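Local coordinates for tail spike protein gp49 (Pseudomonas phage LKA1, PDB 4RU4), which forms a trimeric phage tailspike and probably acts as a lyase that cleaves the O-specific polysaccharide of the Pseudomonas host during entry, at residues 544-549 with 563-568; 532-537 with 573-578; 15-20 with 71-76. All coordinates share one frame; numbering follows the deposited sequence.

Contact 1: residues 544-549 with 563-568; sequences PTVQVT and AIANPT
Val548 is the main bump of this contact, and Ala563 and Ala565 shape the surface it fills. Its CG1 branch lies anti to the backbone N (chi1 -170°) and lands on Ala563, with CG1 3.8 Å from Ala563 CB. The CG2 branch turns the other way along the strand. It settles over the Ile564 carbonyl, with Val548 CG2 3.7 Å from Ile564 O and 4.2 Å from Ala565 CB. The forked side chain therefore straddles the backbone of Ile564, whose own side chain points away.

The methyl of Ala565 is the answering bump. It fits between two valines, because Val546 CG1 also lies 4.2 Å from Ala565 CB. The other branch of Val546 reaches past the corner at Asn566 and Pro567, where Val546 CG2 comes 4.1 Å from Thr568 CG2. These two side chains slide past each other in opposite directions. Thr568 presents its methyl here, while its OG1 is hydrogen-bonded to Asp552 of the second subunit.

No hydrogen bond joins the two segments. The contact is apolar and largely buried. The axes of 545-549 and 563-565 run roughly antiparallel, at 151°, and approach to 5.8 Å.

The contact joins strands from different sheets in the C-terminal Ig-like domain. Strand 545-551 pairs with strand 590-600, through backbone hydrogen bonds such as Gln547 with Gln596. The far side of strand 545-551 faces the other subunits, where Gln547 OE1 is hydrogen-bonded to Thr549 OG1 of the second subunit. Within this chain, strand 562-568 is an outer strand of a three-stranded antiparallel sheet; backbone hydrogen bonds from Ala565 go to the second subunit. Its sheet neighbour is strand 572-578, where Val548 reaches Leu575.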
ATOM      1  N   PRO B 544     -12.896 -29.738 -20.848  1.00 10.01           N
ATOM      2  CA  PRO B 544     -11.626 -29.598 -20.147  1.00  7.21           C
ATOM      3  C   PRO B 544     -10.737 -30.829 -20.337  1.00 10.10           C
ATOM      4  O   PRO B 544     -11.181 -31.858 -20.880  1.00 10.40           O
ATOM      5  CB  PRO B 544     -12.067 -29.480 -18.689  1.00  7.14           C
ATOM      6  CG  PRO B 544     -13.368 -30.303 -18.638  1.00  7.69           C
ATOM      7  CD  PRO B 544     -14.035 -29.962 -19.935  1.00 10.79           C
ATOM      8  N   THR B 545      -9.480 -30.697 -19.933  1.00  7.04           N
ATOM      9  CA  THR B 545      -8.552 -31.821 -19.901  1.00  6.15           C
ATOM     10  C   THR B 545      -8.859 -32.647 -18.670  1.00  7.99           C
ATOM     11  O   THR B 545      -8.781 -32.146 -17.562  1.00  7.84           O
ATOM     12  CB  THR B 545      -7.109 -31.289 -19.873  1.00 11.80           C
ATOM     13  OG1 THR B 545      -6.927 -30.436 -21.019  1.00 10.54           O
ATOM     14  CG2 THR B 545      -6.063 -32.415 -19.935  1.00  7.26           C
ATOM     15  N   VAL B 546      -9.244 -33.904 -18.882  1.00  6.89           N
ATOM     16  CA  VAL B 546      -9.754 -34.771 -17.813  1.00  8.96           C
ATOM     17  C   VAL B 546      -8.810 -35.945 -17.511  1.00 10.23           C
ATOM     18  O   VAL B 546      -8.317 -36.603 -18.443  1.00  9.85           O
ATOM     19  CB  VAL B 546     -11.142 -35.345 -18.245  1.00 10.03           C
ATOM     20  CG1 VAL B 546     -11.667 -36.377 -17.231  1.00  9.09           C
ATOM     21  CG2 VAL B 546     -12.151 -34.179 -18.428  1.00  8.11           C
ATOM     22  N   GLN B 547      -8.558 -36.209 -16.228  1.00  8.05           N
ATOM     23  CA  GLN B 547      -7.885 -37.452 -15.815  1.00  6.41           C
ATOM     24  C   GLN B 547      -8.805 -38.319 -14.980  1.00  7.70           C
ATOM     25  O   GLN B 547      -9.618 -37.812 -14.205  1.00  6.47           O
ATOM     26  CB  GLN B 547      -6.614 -37.143 -15.005  1.00  6.74           C
ATOM     27  CG  GLN B 547      -5.694 -36.130 -15.684  1.00  6.18           C
ATOM     28  CD  GLN B 547      -5.069 -36.678 -16.957  1.00  6.26           C
ATOM     29  OE1 GLN B 547      -4.932 -37.892 -17.128  1.00  6.36           O
ATOM     30  NE2 GLN B 547      -4.656 -35.779 -17.843  1.00  6.45           N
ATOM     31  N   VAL B 548      -8.703 -39.632 -15.155  1.00  7.45           N
ATOM     32  CA  VAL B 548      -9.408 -40.561 -14.295  1.00  6.71           C
ATOM     33  C   VAL B 548      -8.459 -41.704 -13.914  1.00  6.75           C
ATOM     34  O   VAL B 548      -7.793 -42.278 -14.775  1.00  8.98           O
ATOM     35  CB  VAL B 548     -10.669 -41.157 -14.988  1.00  7.26           C
ATOM     36  CG1 VAL B 548     -11.517 -41.940 -13.967  1.00  7.71           C
ATOM     37  CG2 VAL B 548     -11.518 -40.069 -15.664  1.00  6.83           C
ATOM     38  N   THR B 549      -8.420 -42.035 -12.631  1.00  6.74           N
ATOM     39  CA  THR B 549      -7.627 -43.152 -12.141  1.00  6.80           C
ATOM     40  C   THR B 549      -8.451 -43.982 -11.165  1.00  8.96           C
ATOM     41  O   THR B 549      -9.211 -43.430 -10.367  1.00 10.11           O
ATOM     42  CB  THR B 549      -6.329 -42.637 -11.451  1.00  8.15           C
ATOM     43  OG1 THR B 549      -5.494 -41.994 -12.427  1.00 10.26           O
ATOM     44  CG2 THR B 549      -5.553 -43.771 -10.775  1.00  8.34           C
ATOM     45  N   ALA B 563      -9.896 -47.142 -16.446  1.00  8.59           N
ATOM     46  CA  ALA B 563     -10.643 -45.947 -16.113  1.00  8.01           C
ATOM     47  C   ALA B 563     -10.559 -44.942 -17.258  1.00 10.42           C
ATOM     48  O   ALA B 563      -9.460 -44.587 -17.688  1.00 10.61           O
ATOM     49  CB  ALA B 563     -10.062 -45.311 -14.819  1.00  7.37           C
ATOM     50  N   ILE B 564     -11.722 -44.473 -17.715  1.00  8.82           N
ATOM     51  CA  ILE B 564     -11.833 -43.491 -18.798  1.00  7.66           C
ATOM     52  C   ILE B 564     -12.959 -42.522 -18.475  1.00  9.92           C
ATOM     53  O   ILE B 564     -13.587 -42.618 -17.426  1.00  7.97           O
ATOM     54  CB  ILE B 564     -12.147 -44.165 -20.148  1.00  7.40           C
ATOM     55  CG1 ILE B 564     -13.512 -44.871 -20.075  1.00  7.55           C
ATOM     56  CG2 ILE B 564     -11.023 -45.173 -20.532  1.00  7.85           C
ATOM     57  CD1 ILE B 564     -14.008 -45.478 -21.434  1.00 11.25           C
ATOM     58  N   ALA B 565     -13.194 -41.567 -19.365  1.00  8.62           N
ATOM     59  CA  ALA B 565     -14.409 -40.760 -19.299  1.00 10.17           C
ATOM     60  C   ALA B 565     -15.005 -40.722 -20.708  1.00 10.06           C
ATOM     61  O   ALA B 565     -14.323 -40.366 -21.665  1.00 10.43           O
ATOM     62  CB  ALA B 565     -14.097 -39.359 -18.839  1.00  7.04           C
ATOM     63  N   ASN B 566     -16.269 -41.069 -20.837  1.00  9.13           N
ATOM     64  CA  ASN B 566     -16.901 -41.049 -22.155  1.00 11.94           C
ATOM     65  C   ASN B 566     -18.392 -40.954 -21.986  1.00  8.31           C
ATOM     66  O   ASN B 566     -18.966 -41.887 -21.462  1.00  8.89           O
ATOM     67  CB  ASN B 566     -16.594 -42.343 -22.937  1.00  8.75           C
ATOM     68  CG  ASN B 566     -17.144 -42.298 -24.366  1.00 10.38           C
ATOM     69  OD1 ASN B 566     -17.390 -41.211 -24.908  1.00  9.93           O
ATOM     70  ND2 ASN B 566     -17.308 -43.459 -24.994  1.00  8.38           N
ATOM     71  N   PRO B 567     -19.014 -39.826 -22.403  1.00  8.05           N
ATOM     72  CA  PRO B 567     -18.318 -38.671 -23.012  1.00 10.34           C
ATOM     73  C   PRO B 567     -17.758 -37.677 -21.987  1.00 13.61           C
ATOM     74  O   PRO B 567     -17.908 -37.908 -20.770  1.00 11.41           O
ATOM     75  CB  PRO B 567     -19.432 -37.965 -23.770  1.00 12.57           C
ATOM     76  CG  PRO B 567     -20.669 -38.210 -22.876  1.00 14.69           C
ATOM     77  CD  PRO B 567     -20.486 -39.650 -22.408  1.00 10.01           C
ATOM     78  N   THR B 568     -17.114 -36.614 -22.493  1.00  8.71           N
ATOM     79  CA  THR B 568     -16.770 -35.434 -21.721  1.00  9.74           C
ATOM     80  C   THR B 568     -17.366 -34.253 -22.462  1.00 13.98           C
ATOM     81  O   THR B 568     -17.627 -34.324 -23.671  1.00 11.05           O
ATOM     82  CB  THR B 568     -15.226 -35.208 -21.554  1.00  9.23           C
ATOM     83  OG1 THR B 568     -14.624 -35.011 -22.835  1.00 10.40           O
ATOM     84  CG2 THR B 568     -14.533 -36.413 -20.865  1.00  9.20           C
TER

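Contact 2: residues 532-537 with 573-578; sequences APVTFR and ATLGLF
Ala532 and Leu575 form a hydrogen-bonded pair in an antiparallel beta-sheet of the C-terminal Ig-like domain. Ala532 N donates to Leu575 O at 2.9 Å, and Leu575 N returns a bond to Ala532 O at 2.8 Å. Leu575 CB also packs against Ala532 O.

Pro533 follows as a non-hydrogen-bonded pair with Thr574. A proline has no N-H to give, and a pair of this kind uses none toward 573-578. Both side chains lie on the face opposite to Ala532 and Leu575.

Val534 forms the next hydrogen-bonded pair, with Ala573. Its N meets Ala573 O at 2.8 Å, and Ala573 N bonds back to Val534 O at 3.1 Å. Val534 shares its face with Leu575, and the two side chains meet obliquely, with Val534 CG2 3.7 Å from Leu575 CD1. Trp595 of strand 590-600 touches both, and Val519 of strand 510-522 touches Ala532 and Leu575, so this face packs against those strands.

Beyond the strand, Phe536 swings back toward Ala573. Its CG sits beside the backbone N (chi1 -56°), which carries the far end of the ring to the other segment: Phe536 CZ lies 4.2 Å from Ala573 CB.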
ATOM      1  N   ALA B 532     -20.447 -43.802 -14.161  1.00  9.11           N
ATOM      2  CA  ALA B 532     -21.108 -42.895 -13.229  1.00 12.49           C
ATOM      3  C   ALA B 532     -20.969 -41.470 -13.747  1.00 14.07           C
ATOM      4  O   ALA B 532     -19.888 -41.039 -14.138  1.00 11.77           O
ATOM      5  CB  ALA B 532     -20.503 -43.008 -11.840  1.00 13.15           C
ATOM      6  N   PRO B 533     -22.069 -40.727 -13.745  1.00 15.95           N
ATOM      7  CA  PRO B 533     -21.984 -39.386 -14.312  1.00 18.04           C
ATOM      8  C   PRO B 533     -21.472 -38.385 -13.289  1.00 16.77           C
ATOM      9  O   PRO B 533     -21.667 -38.553 -12.080  1.00 15.75           O
ATOM     10  CB  PRO B 533     -23.433 -39.089 -14.717  1.00 19.08           C
ATOM     11  CG  PRO B 533     -24.250 -39.837 -13.711  1.00 18.49           C
ATOM     12  CD  PRO B 533     -23.446 -41.092 -13.361  1.00 17.73           C
ATOM     13  N   VAL B 534     -20.788 -37.361 -13.791  1.00 11.37           N
ATOM     14  CA  VAL B 534     -20.309 -36.246 -12.987  1.00 12.78           C
ATOM     15  C   VAL B 534     -20.794 -34.967 -13.663  1.00 10.31           C
ATOM     16  O   VAL B 534     -20.734 -34.863 -14.879  1.00  9.63           O
ATOM     17  CB  VAL B 534     -18.763 -36.276 -12.946  1.00 18.13           C
ATOM     18  CG1 VAL B 534     -18.188 -34.931 -12.613  1.00 21.72           C
ATOM     19  CG2 VAL B 534     -18.293 -37.350 -11.946  1.00 15.75           C
ATOM     20  N   THR B 535     -21.316 -34.017 -12.889  1.00  8.52           N
ATOM     21  CA  THR B 535     -21.604 -32.687 -13.416  1.00  7.51           C
ATOM     22  C   THR B 535     -20.647 -31.738 -12.700  1.00  9.98           C
ATOM     23  O   THR B 535     -20.655 -31.683 -11.481  1.00 10.21           O
ATOM     24  CB  THR B 535     -23.062 -32.263 -13.109  1.00 11.99           C
ATOM     25  OG1 THR B 535     -23.978 -33.191 -13.695  1.00 11.32           O
ATOM     26  CG2 THR B 535     -23.354 -30.862 -13.640  1.00 12.35           C
ATOM     27  N   PHE B 536     -19.830 -31.000 -13.447  1.00  7.23           N
ATOM     28  CA  PHE B 536     -18.818 -30.142 -12.832  1.00 11.29           C
ATOM     29  C   PHE B 536     -19.463 -29.013 -12.026  1.00 12.40           C
ATOM     30  O   PHE B 536     -20.490 -28.440 -12.438  1.00 10.77           O
ATOM     31  CB  PHE B 536     -17.924 -29.506 -13.894  1.00  6.25           C
ATOM     32  CG  PHE B 536     -17.247 -30.496 -14.825  1.00  8.50           C
ATOM     33  CD1 PHE B 536     -16.777 -31.723 -14.362  1.00  8.41           C
ATOM     34  CD2 PHE B 536     -17.091 -30.188 -16.174  1.00  8.15           C
ATOM     35  CE1 PHE B 536     -16.140 -32.618 -15.235  1.00  9.60           C
ATOM     36  CE2 PHE B 536     -16.473 -31.074 -17.042  1.00  6.41           C
ATOM     37  CZ  PHE B 536     -15.998 -32.294 -16.575  1.00  6.46           C
ATOM     38  N   ARG B 537     -18.824 -28.667 -10.907  1.00 10.41           N
ATOM     39  CA  ARG B 537     -19.276 -27.556 -10.085  1.00 10.26           C
ATOM     40  C   ARG B 537     -19.325 -26.265 -10.895  1.00 12.17           C
ATOM     41  O   ARG B 537     -20.209 -25.445 -10.683  1.00 11.88           O
ATOM     42  CB  ARG B 537     -18.347 -27.369  -8.896  1.00  8.95           C
ATOM     43  CG  ARG B 537     -18.794 -26.266  -7.906  1.00 11.75           C
ATOM     44  CD  ARG B 537     -17.699 -26.051  -6.812  1.00 10.35           C
ATOM     45  NE  ARG B 537     -18.046 -24.922  -5.939  1.00 12.66           N
ATOM     46  CZ  ARG B 537     -18.854 -25.032  -4.891  1.00 12.30           C
ATOM     47  NH1 ARG B 537     -19.375 -26.219  -4.572  1.00  7.20           N
ATOM     48  NH2 ARG B 537     -19.137 -23.968  -4.161  1.00 11.14           N
ATOM     49  N   ALA B 573     -18.849 -35.102 -17.315  1.00  6.93           N
ATOM     50  CA  ALA B 573     -18.228 -36.278 -17.918  1.00  7.01           C
ATOM     51  C   ALA B 573     -18.906 -37.535 -17.385  1.00 12.90           C
ATOM     52  O   ALA B 573     -19.442 -37.539 -16.266  1.00 11.56           O
ATOM     53  CB  ALA B 573     -16.733 -36.325 -17.596  1.00  6.90           C
ATOM     54  N   THR B 574     -18.881 -38.596 -18.177  1.00  9.24           N
ATOM     55  CA  THR B 574     -19.315 -39.896 -17.683  1.00 10.88           C
ATOM     56  C   THR B 574     -18.109 -40.776 -17.379  1.00 10.79           C
ATOM     57  O   THR B 574     -17.424 -41.260 -18.283  1.00  9.15           O
ATOM     58  CB  THR B 574     -20.269 -40.576 -18.648  1.00 10.52           C
ATOM     59  OG1 THR B 574     -21.443 -39.778 -18.751  1.00 11.23           O
ATOM     60  CG2 THR B 574     -20.663 -41.956 -18.124  1.00 12.28           C
ATOM     61  N   LEU B 575     -17.827 -40.948 -16.090  1.00  8.88           N
ATOM     62  CA  LEU B 575     -16.671 -41.714 -15.675  1.00 10.70           C
ATOM     63  C   LEU B 575     -16.968 -43.170 -15.990  1.00  9.77           C
ATOM     64  O   LEU B 575     -18.125 -43.600 -15.919  1.00  9.99           O
ATOM     65  CB  LEU B 575     -16.459 -41.547 -14.173  1.00 11.79           C
ATOM     66  CG  LEU B 575     -16.293 -40.120 -13.656  1.00 12.75           C
ATOM     67  CD1 LEU B 575     -15.958 -40.164 -12.145  1.00 11.52           C
ATOM     68  CD2 LEU B 575     -15.213 -39.376 -14.437  1.00 10.33           C
ATOM     69  N   GLY B 576     -15.941 -43.932 -16.341  1.00  7.96           N
ATOM     70  CA  GLY B 576     -16.145 -45.329 -16.665  1.00  7.96           C
ATOM     71  C   GLY B 576     -15.012 -46.234 -16.245  1.00  7.65           C
ATOM     72  O   GLY B 576     -13.859 -45.819 -16.242  1.00  9.51           O
ATOM     73  N   LEU B 577     -15.340 -47.478 -15.902  1.00  9.11           N
ATOM     74  CA  LEU B 577     -14.329 -48.498 -15.651  1.00  8.53           C
ATOM     75  C   LEU B 577     -14.678 -49.699 -16.539  1.00  9.86           C
ATOM     76  O   LEU B 577     -15.753 -50.277 -16.375  1.00  9.50           O
ATOM     77  CB  LEU B 577     -14.346 -48.915 -14.175  1.00  7.98           C
ATOM     78  CG  LEU B 577     -13.291 -49.955 -13.765  1.00  9.25           C
ATOM     79  CD1 LEU B 577     -11.898 -49.338 -13.825  1.00 12.28           C
ATOM     80  CD2 LEU B 577     -13.577 -50.545 -12.370  1.00  8.20           C
ATOM     81  N   PHE B 578     -13.795 -50.041 -17.485  1.00  7.98           N
ATOM     82  CA  PHE B 578     -14.113 -51.000 -18.566  1.00 11.57           C
ATOM     83  C   PHE B 578     -13.005 -52.047 -18.610  1.00  8.93           C
ATOM     84  O   PHE B 578     -11.829 -51.690 -18.637  1.00 10.43           O
ATOM     85  CB  PHE B 578     -14.119 -50.304 -19.941  1.00 10.06           C
ATOM     86  CG  PHE B 578     -15.332 -49.455 -20.224  1.00 11.60           C
ATOM     87  CD1 PHE B 578     -15.526 -48.246 -19.578  1.00 14.18           C
ATOM     88  CD2 PHE B 578     -16.261 -49.861 -21.190  1.00 11.21           C
ATOM     89  CE1 PHE B 578     -16.632 -47.440 -19.862  1.00 13.01           C
ATOM     90  CE2 PHE B 578     -17.367 -49.079 -21.475  1.00 12.34           C
ATOM     91  CZ  PHE B 578     -17.562 -47.861 -20.801  1.00 10.03           C
TER

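Contact 3: residues 15-20 with 71-76; sequences VTPAQF and HIPSGD
Val15 and His71 join the two backbones by one nearly straight hydrogen bond. His71 N gives it to Val15 O at 2.8 Å, with an N-H...O angle of 167°. One residue on, the backbones still touch through a CA-H...O contact, with Thr16 CA 3.4 Å from His71 O. Pro17 CD closes on the same oxygen at 3.1 Å. Val15 is also hydrogen-bonded to the backbone of Pro69, so the N-terminal segment lies beside the start of strand 70-72 before it turns off.

The side chains follow this course. Thr16 CG2, beside its own backbone N, is 3.5 Å from His71 O and comes to the edge of the imidazole, near its plane. Pro17 fills the angle between Ile72 and Pro73. Its CG is 4.1 Å from Ile72 CG1, the two side chains crossing at about a right angle, and Pro17 CD is 3.8 Å from Pro73 CD. Leu60 of helix 55-65 covers both Pro17 and Ile72.

Beyond Thr16 the chain passes into a short 3-10 segment that includes Ala18 and Gln19. Gln19 N donates to Thr16 OG1 at 3.3 Å, and Gln19 OE1 accepts from Thr16 N. The first of these bonds makes an ST motif. The contact sets this turn against strand 70-72, which pairs in parallel with strand 89-93 and opens a series of stacked parallel strands, as in a beta-helix.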
ATOM      1  N   VAL B  15       3.210  40.218   4.612  1.00 30.09           N
ATOM      2  CA  VAL B  15       2.143  41.220   4.706  1.00 23.55           C
ATOM      3  C   VAL B  15       0.777  40.628   5.041  1.00 22.62           C
ATOM      4  O   VAL B  15       0.541  39.441   4.838  1.00 24.27           O
ATOM      5  CB  VAL B  15       1.997  42.047   3.403  1.00 17.70           C
ATOM      6  CG1 VAL B  15       3.321  42.701   3.039  1.00 19.61           C
ATOM      7  CG2 VAL B  15       1.498  41.167   2.255  1.00 14.50           C
ATOM      8  N   THR B  16      -0.126  41.463   5.545  1.00 19.22           N
ATOM      9  CA  THR B  16      -1.489  41.023   5.814  1.00 17.67           C
ATOM     10  C   THR B  16      -2.466  41.874   5.026  1.00 18.07           C
ATOM     11  O   THR B  16      -2.125  42.985   4.616  1.00 16.87           O
ATOM     12  CB  THR B  16      -1.851  41.125   7.305  1.00 17.88           C
ATOM     13  OG1 THR B  16      -1.798  42.501   7.711  1.00 18.86           O
ATOM     14  CG2 THR B  16      -0.904  40.277   8.146  1.00 18.60           C
ATOM     15  N   PRO B  17      -3.693  41.369   4.821  1.00 17.85           N
ATOM     16  CA  PRO B  17      -4.735  42.202   4.197  1.00 15.30           C
ATOM     17  C   PRO B  17      -5.009  43.469   5.032  1.00 14.58           C
ATOM     18  O   PRO B  17      -5.262  44.532   4.462  1.00 13.33           O
ATOM     19  CB  PRO B  17      -5.971  41.283   4.206  1.00 15.96           C
ATOM     20  CG  PRO B  17      -5.411  39.877   4.266  1.00 17.27           C
ATOM     21  CD  PRO B  17      -4.156  39.992   5.091  1.00 17.52           C
ATOM     22  N   ALA B  18      -4.979  43.352   6.362  1.00 14.18           N
ATOM     23  CA  ALA B  18      -5.170  44.506   7.254  1.00 14.24           C
ATOM     24  C   ALA B  18      -4.245  45.669   6.920  1.00 15.61           C
ATOM     25  O   ALA B  18      -4.665  46.828   6.935  1.00 14.01           O
ATOM     26  CB  ALA B  18      -4.971  44.100   8.726  1.00 17.19           C
ATOM     27  N   GLN B  19      -2.986  45.360   6.612  1.00 17.12           N
ATOM     28  CA  GLN B  19      -2.001  46.388   6.279  1.00 18.63           C
ATOM     29  C   GLN B  19      -2.388  47.126   5.024  1.00 17.06           C
ATOM     30  O   GLN B  19      -1.895  48.224   4.777  1.00 16.36           O
ATOM     31  CB  GLN B  19      -0.618  45.780   6.041  1.00 21.18           C
ATOM     32  CG  GLN B  19       0.039  45.214   7.267  1.00 30.46           C
ATOM     33  CD  GLN B  19       1.435  44.697   6.963  1.00 37.75           C
ATOM     34  OE1 GLN B  19       1.684  44.147   5.891  1.00 35.83           O
ATOM     35  NE2 GLN B  19       2.361  44.903   7.895  1.00 42.24           N
ATOM     36  N   PHE B  20      -3.218  46.492   4.199  1.00 11.37           N
ATOM     37  CA  PHE B  20      -3.666  47.112   2.969  1.00 12.67           C
ATOM     38  C   PHE B  20      -5.114  47.567   3.080  1.00 16.20           C
ATOM     39  O   PHE B  20      -5.772  47.836   2.063  1.00 14.73           O
ATOM     40  CB  PHE B  20      -3.434  46.188   1.769  1.00 12.01           C
ATOM     41  CG  PHE B  20      -1.979  45.971   1.457  1.00 14.71           C
ATOM     42  CD1 PHE B  20      -1.259  44.996   2.119  1.00 12.55           C
ATOM     43  CD2 PHE B  20      -1.316  46.781   0.535  1.00 18.42           C
ATOM     44  CE1 PHE B  20       0.099  44.799   1.862  1.00 15.26           C
ATOM     45  CE2 PHE B  20       0.062  46.592   0.272  1.00 18.54           C
ATOM     46  CZ  PHE B  20       0.755  45.598   0.935  1.00 18.12           C
ATOM     47  N   HIS B  71      -0.030  36.719   4.698  1.00  9.42           N
ATOM     48  CA  HIS B  71      -0.648  36.006   5.795  1.00 13.65           C
ATOM     49  C   HIS B  71      -2.050  36.559   6.020  1.00 16.41           C
ATOM     50  O   HIS B  71      -2.227  37.765   6.160  1.00 19.85           O
ATOM     51  CB  HIS B  71       0.154  36.137   7.093  1.00 18.43           C
ATOM     52  CG  HIS B  71      -0.533  35.499   8.256  1.00 27.33           C
ATOM     53  ND1 HIS B  71      -0.683  34.133   8.370  1.00 29.17           N
ATOM     54  CD2 HIS B  71      -1.170  36.037   9.322  1.00 31.20           C
ATOM     55  CE1 HIS B  71      -1.368  33.856   9.466  1.00 29.09           C
ATOM     56  NE2 HIS B  71      -1.674  34.994  10.064  1.00 28.46           N
ATOM     57  N   ILE B  72      -3.037  35.672   6.044  1.00 12.98           N
ATOM     58  CA  ILE B  72      -4.426  36.081   6.217  1.00 13.72           C
ATOM     59  C   ILE B  72      -4.889  35.651   7.602  1.00 14.14           C
ATOM     60  O   ILE B  72      -5.133  34.488   7.836  1.00 13.51           O
ATOM     61  CB  ILE B  72      -5.344  35.422   5.156  1.00 14.01           C
ATOM     62  CG1 ILE B  72      -4.892  35.798   3.744  1.00 13.76           C
ATOM     63  CG2 ILE B  72      -6.816  35.819   5.375  1.00 15.27           C
ATOM     64  CD1 ILE B  72      -5.869  35.356   2.649  1.00 16.16           C
ATOM     65  N   PRO B  73      -5.028  36.614   8.522  1.00 16.18           N
ATOM     66  CA  PRO B  73      -5.548  36.371   9.875  1.00 16.91           C
ATOM     67  C   PRO B  73      -6.971  35.880   9.788  1.00 13.78           C
ATOM     68  O   PRO B  73      -7.605  36.210   8.789  1.00 15.80           O
ATOM     69  CB  PRO B  73      -5.569  37.780  10.491  1.00 15.11           C
ATOM     70  CG  PRO B  73      -4.564  38.541   9.707  1.00 19.29           C
ATOM     71  CD  PRO B  73      -4.710  38.028   8.296  1.00 16.36           C
ATOM     72  N   SER B  74      -7.457  35.158  10.798  1.00 14.71           N
ATOM     73  CA  SER B  74      -8.878  34.845  10.947  1.00 14.99           C
ATOM     74  C   SER B  74      -9.727  36.042  10.612  1.00 15.39           C
ATOM     75  O   SER B  74      -9.470  37.145  11.084  1.00 16.26           O
ATOM     76  CB  SER B  74      -9.226  34.431  12.390  1.00 16.37           C
ATOM     77  OG  SER B  74      -8.841  33.097  12.619  1.00 24.81           O
ATOM     78  N   GLY B  75     -10.755  35.807   9.813  1.00 13.41           N
ATOM     79  CA  GLY B  75     -11.666  36.848   9.392  1.00 12.33           C
ATOM     80  C   GLY B  75     -12.425  36.318   8.192  1.00 13.13           C
ATOM     81  O   GLY B  75     -12.137  35.217   7.704  1.00 12.96           O
ATOM     82  N   ASP B  76     -13.396  37.089   7.715  1.00 10.97           N
ATOM     83  CA  ASP B  76     -14.311  36.610   6.699  1.00 14.18           C
ATOM     84  C   ASP B  76     -14.325  37.688   5.633  1.00 12.46           C
ATOM     85  O   ASP B  76     -15.018  38.682   5.754  1.00 14.18           O
ATOM     86  CB  ASP B  76     -15.695  36.388   7.330  1.00 18.30           C
ATOM     87  CG  ASP B  76     -16.641  35.607   6.434  1.00 18.90           C
ATOM     88  OD1 ASP B  76     -16.584  35.724   5.192  1.00 17.53           O
ATOM     89  OD2 ASP B  76     -17.475  34.864   6.978  1.00 21.35           O
TER

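From the N terminus, contact 3 comes first. It brings 71-76 back to 15-20 and closes a loop that holds helices 38-44 and 55-65. The chain then builds the long run of parallel strands before it enters the C-terminal Ig-like domain. There contact 2 closes a loop from 532-537 to 573-578, and contact 1 closes a smaller loop inside it, from 544-549 to 563-568. Contact 1 uses strand 562-568 and contact 2 its sheet neighbour 572-578, and Pro544 packs on Phe536. Contact 2 pairs strands within one sheet, while contact 1 joins that sheet to another. Contact 3 lies far off, its centre about 83 Å from the centres of both.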